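Local coordinates for putative hydrolase (Bacteroides ovatus, PDB 4HBS), which is a putative hydrolase of unestablished substrate, folded as a five-bladed beta-propeller and probably related to the beta-fructosidase clan, at residues F72-D77 / M170-G175; G225-E230 / C295-V300; T240-K245 / D282-T287. One frame throughout, in Å; residues are numbered along the deposited sequence.

Interaction 1: residues F72-D77 / M170-G175; sequences FWSFND and MQMLWG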
# COMPACT_ATOMS: atom_id res chain seq x y z
N PHE A 72 6.19 5.99 -8.48
CA PHE A 72 5.57 4.78 -9.00
C PHE A 72 4.42 4.37 -8.07
O PHE A 72 4.64 4.22 -6.88
CB PHE A 72 6.63 3.66 -9.11
CG PHE A 72 6.05 2.28 -9.27
CD1 PHE A 72 5.74 1.79 -10.53
CD2 PHE A 72 5.76 1.50 -8.17
CE1 PHE A 72 5.14 0.54 -10.67
CE2 PHE A 72 5.16 0.26 -8.31
CZ PHE A 72 4.84 -0.21 -9.56
N TRP A 73 3.22 4.17 -8.62
CA TRP A 73 2.03 3.75 -7.87
C TRP A 73 1.63 2.37 -8.31
O TRP A 73 1.52 2.17 -9.52
CB TRP A 73 0.86 4.71 -8.11
CG TRP A 73 1.08 6.08 -7.60
CD1 TRP A 73 1.92 7.03 -8.11
CD2 TRP A 73 0.36 6.72 -6.54
NE1 TRP A 73 1.80 8.20 -7.41
CE2 TRP A 73 0.83 8.05 -6.45
CE3 TRP A 73 -0.60 6.27 -5.62
CZ2 TRP A 73 0.38 8.93 -5.47
CZ3 TRP A 73 -1.06 7.16 -4.65
CH2 TRP A 73 -0.58 8.47 -4.59
N SER A 74 1.38 1.43 -7.38
CA SER A 74 0.87 0.10 -7.73
C SER A 74 -0.47 -0.12 -7.06
O SER A 74 -0.69 0.34 -5.94
CB SER A 74 1.84 -1.01 -7.35
OG SER A 74 2.03 -1.16 -5.95
N PHE A 75 -1.37 -0.82 -7.76
CA PHE A 75 -2.71 -1.10 -7.27
C PHE A 75 -3.00 -2.55 -7.39
O PHE A 75 -2.42 -3.23 -8.24
CB PHE A 75 -3.78 -0.30 -8.05
CG PHE A 75 -3.50 1.18 -8.12
CD1 PHE A 75 -2.63 1.69 -9.08
CD2 PHE A 75 -4.05 2.06 -7.19
CE1 PHE A 75 -2.30 3.05 -9.10
CE2 PHE A 75 -3.72 3.42 -7.22
CZ PHE A 75 -2.85 3.90 -8.18
N ASN A 76 -3.93 -3.01 -6.56
CA ASN A 76 -4.42 -4.38 -6.54
C ASN A 76 -5.74 -4.32 -7.32
O ASN A 76 -5.78 -3.60 -8.33
CB ASN A 76 -4.55 -4.88 -5.07
CG ASN A 76 -3.21 -5.07 -4.38
OD1 ASN A 76 -2.17 -5.21 -5.01
ND2 ASN A 76 -3.22 -5.08 -3.06
N ASP A 77 -6.80 -5.04 -6.89
CA ASP A 77 -8.05 -5.05 -7.64
C ASP A 77 -8.56 -3.63 -7.85
O ASP A 77 -8.83 -2.94 -6.88
CB ASP A 77 -9.08 -5.90 -6.91
CG ASP A 77 -8.79 -7.38 -6.83
OD1 ASP A 77 -7.73 -7.81 -7.35
OD2 ASP A 77 -9.61 -8.12 -6.24
N MSE A 170 13.99 -0.63 -10.83
CA MSE A 170 13.14 -0.86 -9.68
C MSE A 170 12.83 -2.35 -9.55
O MSE A 170 12.25 -2.95 -10.46
CB MSE A 170 11.85 -0.05 -9.78
CG MSE A 170 11.03 -0.07 -8.49
SE MSE A 170 9.28 0.59 -8.79
CE MSE A 170 8.60 -0.91 -9.74
N GLN A 171 13.21 -2.92 -8.40
CA GLN A 171 12.96 -4.32 -8.05
C GLN A 171 11.74 -4.33 -7.18
O GLN A 171 11.73 -3.63 -6.16
CB GLN A 171 14.15 -4.93 -7.30
CG GLN A 171 15.50 -4.63 -7.89
CD GLN A 171 16.54 -5.29 -7.04
OE1 GLN A 171 16.80 -4.86 -5.91
NE2 GLN A 171 17.11 -6.40 -7.52
N MSE A 172 10.71 -5.09 -7.56
CA MSE A 172 9.45 -5.16 -6.83
C MSE A 172 9.04 -6.58 -6.52
O MSE A 172 9.24 -7.48 -7.34
CB MSE A 172 8.37 -4.51 -7.69
CG MSE A 172 6.95 -4.74 -7.15
SE MSE A 172 5.71 -3.57 -7.92
CE MSE A 172 4.57 -3.45 -6.44
N LEU A 173 8.37 -6.78 -5.36
CA LEU A 173 7.81 -8.08 -4.99
C LEU A 173 6.31 -8.10 -5.29
O LEU A 173 5.59 -7.16 -4.96
CB LEU A 173 8.01 -8.41 -3.50
CG LEU A 173 9.40 -8.44 -2.95
CD1 LEU A 173 9.36 -8.70 -1.49
CD2 LEU A 173 10.26 -9.50 -3.61
N TRP A 174 5.85 -9.19 -5.90
CA TRP A 174 4.46 -9.44 -6.19
C TRP A 174 4.07 -10.71 -5.40
O TRP A 174 4.71 -11.74 -5.58
CB TRP A 174 4.27 -9.63 -7.71
CG TRP A 174 4.33 -8.37 -8.52
CD1 TRP A 174 5.32 -7.99 -9.36
CD2 TRP A 174 3.31 -7.37 -8.62
NE1 TRP A 174 5.00 -6.80 -9.97
CE2 TRP A 174 3.77 -6.38 -9.51
CE3 TRP A 174 2.05 -7.20 -8.03
CZ2 TRP A 174 3.02 -5.22 -9.82
CZ3 TRP A 174 1.29 -6.07 -8.35
CH2 TRP A 174 1.80 -5.08 -9.20
N GLY A 175 3.08 -10.60 -4.52
CA GLY A 175 2.64 -11.71 -3.68
C GLY A 175 1.64 -12.60 -4.38
O GLY A 175 0.60 -12.11 -4.82

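Interaction 2: residues G225-E230 / C295-V300; sequences GDTMWE and CSMPWV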
# COMPACT_ATOMS: atom_id res chain seq x y z
N GLY A 225 8.30 -8.63 3.12
CA GLY A 225 8.52 -7.64 2.08
C GLY A 225 7.28 -6.90 1.61
O GLY A 225 7.39 -6.03 0.73
N ASP A 226 6.08 -7.21 2.18
CA ASP A 226 4.84 -6.48 1.84
C ASP A 226 5.06 -4.98 2.08
O ASP A 226 4.54 -4.14 1.34
CB ASP A 226 3.64 -7.00 2.64
CG ASP A 226 3.10 -8.35 2.21
OD1 ASP A 226 3.28 -8.72 1.03
OD2 ASP A 226 2.48 -9.04 3.05
N THR A 227 5.85 -4.65 3.13
CA THR A 227 6.38 -3.33 3.44
C THR A 227 7.89 -3.54 3.58
O THR A 227 8.35 -4.67 3.80
CB THR A 227 5.73 -2.69 4.67
OG1 THR A 227 6.21 -3.34 5.85
CG2 THR A 227 4.22 -2.70 4.60
N MSE A 228 8.66 -2.46 3.42
CA MSE A 228 10.11 -2.51 3.47
C MSE A 228 10.71 -1.30 4.12
O MSE A 228 10.04 -0.28 4.31
CB MSE A 228 10.64 -2.56 2.04
CG MSE A 228 10.94 -3.93 1.57
SE MSE A 228 11.15 -4.07 -0.35
CE MSE A 228 11.69 -2.47 -0.76
N TRP A 229 12.01 -1.39 4.43
CA TRP A 229 12.78 -0.27 4.94
C TRP A 229 14.25 -0.43 4.51
O TRP A 229 14.93 -1.33 5.00
CB TRP A 229 12.67 -0.13 6.47
CG TRP A 229 13.65 0.86 7.00
CD1 TRP A 229 14.81 0.59 7.67
CD2 TRP A 229 13.72 2.25 6.64
NE1 TRP A 229 15.55 1.73 7.81
CE2 TRP A 229 14.90 2.77 7.22
CE3 TRP A 229 12.88 3.11 5.91
CZ2 TRP A 229 15.23 4.12 7.13
CZ3 TRP A 229 13.22 4.45 5.83
CH2 TRP A 229 14.40 4.93 6.40
N GLU A 230 14.73 0.43 3.60
CA GLU A 230 16.12 0.41 3.15
C GLU A 230 16.92 1.20 4.19
O GLU A 230 16.78 2.42 4.26
CB GLU A 230 16.23 0.98 1.72
CG GLU A 230 17.61 0.81 1.08
CD GLU A 230 17.61 0.70 -0.43
OE1 GLU A 230 16.75 1.35 -1.08
OE2 GLU A 230 18.46 -0.03 -0.98
N CYS A 295 -1.33 -5.36 15.18
CA CYS A 295 -1.39 -4.38 14.09
C CYS A 295 -1.24 -5.09 12.74
O CYS A 295 -0.74 -6.21 12.69
CB CYS A 295 -0.34 -3.28 14.30
SG CYS A 295 1.02 -3.29 13.10
N SER A 296 -1.67 -4.43 11.66
CA SER A 296 -1.57 -4.97 10.30
C SER A 296 -0.93 -3.94 9.36
O SER A 296 -1.07 -2.73 9.58
CB SER A 296 -2.94 -5.38 9.78
OG SER A 296 -3.78 -4.25 9.62
N MSE A 297 -0.25 -4.42 8.31
CA MSE A 297 0.46 -3.60 7.33
C MSE A 297 1.39 -2.61 8.05
O MSE A 297 1.21 -1.40 7.94
CB MSE A 297 -0.54 -2.87 6.38
CG MSE A 297 -0.95 -3.70 5.18
SE MSE A 297 0.56 -4.26 4.12
CE MSE A 297 -0.24 -5.77 3.17
N PRO A 298 2.37 -3.11 8.82
CA PRO A 298 3.28 -2.20 9.54
C PRO A 298 4.24 -1.52 8.58
O PRO A 298 4.87 -2.20 7.78
CB PRO A 298 4.01 -3.13 10.49
CG PRO A 298 4.05 -4.42 9.78
CD PRO A 298 2.73 -4.52 9.07
N TRP A 299 4.33 -0.19 8.64
CA TRP A 299 5.23 0.61 7.81
C TRP A 299 6.29 1.14 8.67
O TRP A 299 5.98 1.95 9.54
CB TRP A 299 4.47 1.76 7.16
CG TRP A 299 3.56 1.30 6.08
CD1 TRP A 299 2.24 0.96 6.20
CD2 TRP A 299 3.93 1.02 4.74
NE1 TRP A 299 1.78 0.46 5.01
CE2 TRP A 299 2.79 0.51 4.08
CE3 TRP A 299 5.13 1.13 4.02
CZ2 TRP A 299 2.81 0.15 2.72
CZ3 TRP A 299 5.15 0.77 2.69
CH2 TRP A 299 4.00 0.29 2.05
N VAL A 300 7.55 0.73 8.45
CA VAL A 300 8.69 1.22 9.25
C VAL A 300 9.51 2.25 8.46
O VAL A 300 9.64 2.16 7.23
CB VAL A 300 9.56 0.04 9.73
CG1 VAL A 300 10.85 0.53 10.41
CG2 VAL A 300 8.76 -0.86 10.68

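Interaction 3: residues T240-K245 / D282-T287; sequences TTSNYK and DAENST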
# COMPACT_ATOMS: atom_id res chain seq x y z
N THR A 240 6.33 -8.42 7.75
CA THR A 240 5.08 -9.14 7.51
C THR A 240 4.36 -9.30 8.81
O THR A 240 4.95 -9.06 9.87
CB THR A 240 5.33 -10.52 6.83
OG1 THR A 240 4.10 -10.98 6.23
CG2 THR A 240 5.91 -11.58 7.80
N THR A 241 3.08 -9.70 8.73
CA THR A 241 2.28 -10.03 9.89
C THR A 241 1.63 -11.36 9.68
O THR A 241 1.42 -11.78 8.54
CB THR A 241 1.24 -8.95 10.23
OG1 THR A 241 0.48 -8.61 9.07
CG2 THR A 241 1.85 -7.72 10.86
N SER A 242 1.35 -12.04 10.78
CA SER A 242 0.65 -13.32 10.84
C SER A 242 -0.16 -13.28 12.13
O SER A 242 0.44 -13.21 13.20
CB SER A 242 1.64 -14.48 10.81
OG SER A 242 0.97 -15.72 10.61
N ASN A 243 -1.51 -13.22 12.05
CA ASN A 243 -2.39 -13.09 13.24
C ASN A 243 -1.99 -11.85 14.07
O ASN A 243 -1.82 -11.92 15.29
CB ASN A 243 -2.40 -14.36 14.09
CG ASN A 243 -3.26 -15.43 13.51
OD1 ASN A 243 -4.40 -15.63 13.97
ND2 ASN A 243 -2.77 -16.10 12.48
N TYR A 244 -1.81 -10.72 13.35
CA TYR A 244 -1.47 -9.41 13.89
C TYR A 244 -0.14 -9.37 14.70
O TYR A 244 0.04 -8.45 15.51
CB TYR A 244 -2.64 -8.86 14.71
CG TYR A 244 -3.93 -8.81 13.93
CD1 TYR A 244 -4.18 -7.80 13.01
CD2 TYR A 244 -4.88 -9.82 14.06
CE1 TYR A 244 -5.35 -7.77 12.26
CE2 TYR A 244 -6.06 -9.80 13.32
CZ TYR A 244 -6.28 -8.79 12.39
OH TYR A 244 -7.46 -8.74 11.68
N LYS A 245 0.79 -10.30 14.43
CA LYS A 245 2.12 -10.34 15.06
C LYS A 245 3.08 -9.93 13.98
O LYS A 245 2.99 -10.49 12.89
CB LYS A 245 2.44 -11.72 15.62
CG LYS A 245 1.77 -11.95 16.96
CD LYS A 245 1.37 -13.39 17.22
CE LYS A 245 0.25 -13.50 18.22
NZ LYS A 245 -1.09 -13.33 17.58
N ASP A 282 6.67 -20.26 14.41
CA ASP A 282 7.91 -19.61 14.86
C ASP A 282 7.94 -18.13 14.52
O ASP A 282 8.43 -17.35 15.33
CB ASP A 282 9.14 -20.30 14.29
CG ASP A 282 9.43 -21.64 14.94
OD1 ASP A 282 9.25 -21.76 16.18
OD2 ASP A 282 9.88 -22.56 14.22
N ALA A 283 7.44 -17.72 13.34
CA ALA A 283 7.41 -16.30 12.98
C ALA A 283 6.51 -15.51 13.97
O ALA A 283 6.87 -14.39 14.34
CB ALA A 283 6.94 -16.12 11.55
N GLU A 284 5.39 -16.11 14.44
CA GLU A 284 4.48 -15.46 15.39
C GLU A 284 5.10 -15.34 16.81
O GLU A 284 4.85 -14.35 17.50
CB GLU A 284 3.15 -16.22 15.45
CG GLU A 284 2.33 -16.02 14.19
CD GLU A 284 0.96 -16.65 14.20
OE1 GLU A 284 0.30 -16.64 15.26
OE2 GLU A 284 0.50 -17.08 13.11
N ASN A 285 5.94 -16.33 17.22
CA ASN A 285 6.66 -16.26 18.52
C ASN A 285 7.74 -15.16 18.49
O ASN A 285 8.16 -14.70 19.55
CB ASN A 285 7.33 -17.61 18.87
CG ASN A 285 6.37 -18.76 19.04
OD1 ASN A 285 5.24 -18.60 19.53
ND2 ASN A 285 6.80 -19.97 18.67
N SER A 286 8.19 -14.76 17.27
CA SER A 286 9.21 -13.75 17.01
C SER A 286 8.62 -12.36 16.68
O SER A 286 9.19 -11.62 15.87
CB SER A 286 10.06 -14.21 15.83
OG SER A 286 10.33 -15.59 15.92
N THR A 287 7.46 -12.01 17.28
CA THR A 287 6.83 -10.70 17.05
C THR A 287 7.80 -9.57 17.48
O THR A 287 8.42 -9.69 18.54
CB THR A 287 5.47 -10.60 17.77
OG1 THR A 287 4.84 -9.38 17.37
CG2 THR A 287 5.58 -10.62 19.30

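Interaction 1: residues F72-D77 / M170-G175
F72 and the selenomethionine M170 meet ring against chain end, in a Met-aromatic contact between two neighbouring four-stranded sheets of the beta-propeller. Segments 72-75 and 170-175 each lie on the second strand of their sheet; they run nearly parallel, 8° between their directions, but their axes come no closer than 11.0 Å. The gap is therefore filled by side chains, with no backbone pairing across it. The F72 ring and the M170 chain cross at about a right angle. In both residues CG stands anti to the backbone N, and a bend at the last torsion of M170 (chi3 73°) lays its end over the ring: CE sits above the centre of one face, 3.7 Å from the centroid of the F72 ring, as a CH-pi contact. M170 SE covers the same face nearer the root of the ring, 3.7 Å from F72 CG. M172, two residues further along, also lies crosswise to F72 but meets it obliquely, its SE 3.8 Å from F72 CZ. The selenium of M172 is shared, since it also lies over one face of the W174 indole, offset toward the rim. The indole itself is anchored at its polar end by a hydrogen bond from W174 NE1 to the hydroxyl of Y196, on strand 187-197. A160, from strand 156-165, packs against both S74 and M172, closing the group within a buried core. Where the ring of F72 ends, S74 takes over, and the terminal methyl CE of M172 lies 3.5 Å from S74 OG.

Interaction 2: residues G225-E230 / C295-V300
A chi1 of 73° at T227 places OG1 between the backbone N and the carbonyl carbon and swings CG2 anti to that carbon, so that one residue meets P298 with its hydroxyl and W299 with its methyl. On the other side, W299 is turned with CG anti to its carbonyl carbon (chi1 -72°), which brings the indole under the threonine. The two segments carry the first strands of adjacent sheets of the beta-propeller, 227-230 and 298-303, which run in nearly the same direction, the axes of segments 227-230 and 298-300 approaching to 6.3 Å. T227 OG1 donates to P298 O over 2.6 Å, almost in line with the carbonyl bond at 172°. T227 CG2 stands over the six-membered ring of W299, 3.6 Å from its centroid, a CH-pi contact on the face. The same methyl is touched by the selenomethionine M297, whose SE lies 4.0 Å from T227 CG2; M297 marks the corner where the chain turns into strand 298-303. Its terminal CE packs on D226 CB, while the carboxylate of D226 is held by a salt bridge to R188. Towards the other end of the contact, W229 lies beside V300, and its NE1 is hydrogen-bonded to D231. V300 also rests on Y239 of strand 236-242, and the carbonyl oxygen V300 O meets the W229 indole obliquely, 3.6 Å from W229 CE3.

Interaction 3: residues T240-K245 / D282-T287
S242 and E284 form the polar centre of this contact: S242 OG, anti to its backbone N (chi1 -169°) and so directed at the glutamate, donates to E284 OE2 over 2.9 Å, reaching the carboxylate on its anti side and 34° out of its plane. E284 extends from helix 280-285 across the turn, its CG 3.5 Å from S242 O, and its OE1 lies 3.7 Å from N243 CB. K245 runs obliquely past the glutamate, with its methylene CD 3.8 Å from E284 CB. Next to it T287 packs on the lysine's CB, and T287 OG1 takes a weak hydrogen bond from V246 N. The shape of this surface comes from a type I' beta turn, S242 to K245, which links strands 236-242 and 245-251 as a tight hairpin. A bend at the last torsion of K245 (chi4 84°) turns NZ back over that turn to donate to N243 O over 2.8 Å, in the carbonyl plane. With an alanine in place of E284, the hydroxyl of S242 would probably be left without its acceptor and the ammonium of K245 without the opposite charge near it. Because K245 NZ and E284 OE1 remain 4.3 Å apart, short of a salt bridge, their attraction is probably modest beside the serine bond and aliphatic contact.

Interactions 1 and 2 are buried, each about 9 Å from the centre of the chain, whereas interaction 3 is a surface contact about 20 Å out, all measured between centres. The first two both join neighbouring sheets through nearly parallel strands, yet the wider spacing of interaction 1 is bridged mainly by selenium-aromatic, CH-pi and other van der Waals contacts, while the closer strands of interaction 2 add a hydroxyl-to-carbonyl bond. Interaction 3 instead fastens a helix to a hairpin of one sheet by a serine-carboxylate bond and the methylenes of a lysine. Interactions 2 and 3 share that sheet, in which strands 227-230 and 236-242 are neighbours, and touch where T241 CG2 lies 3.5 Å from C295 O. Interactions 1 and 2 touch through L173 and G225.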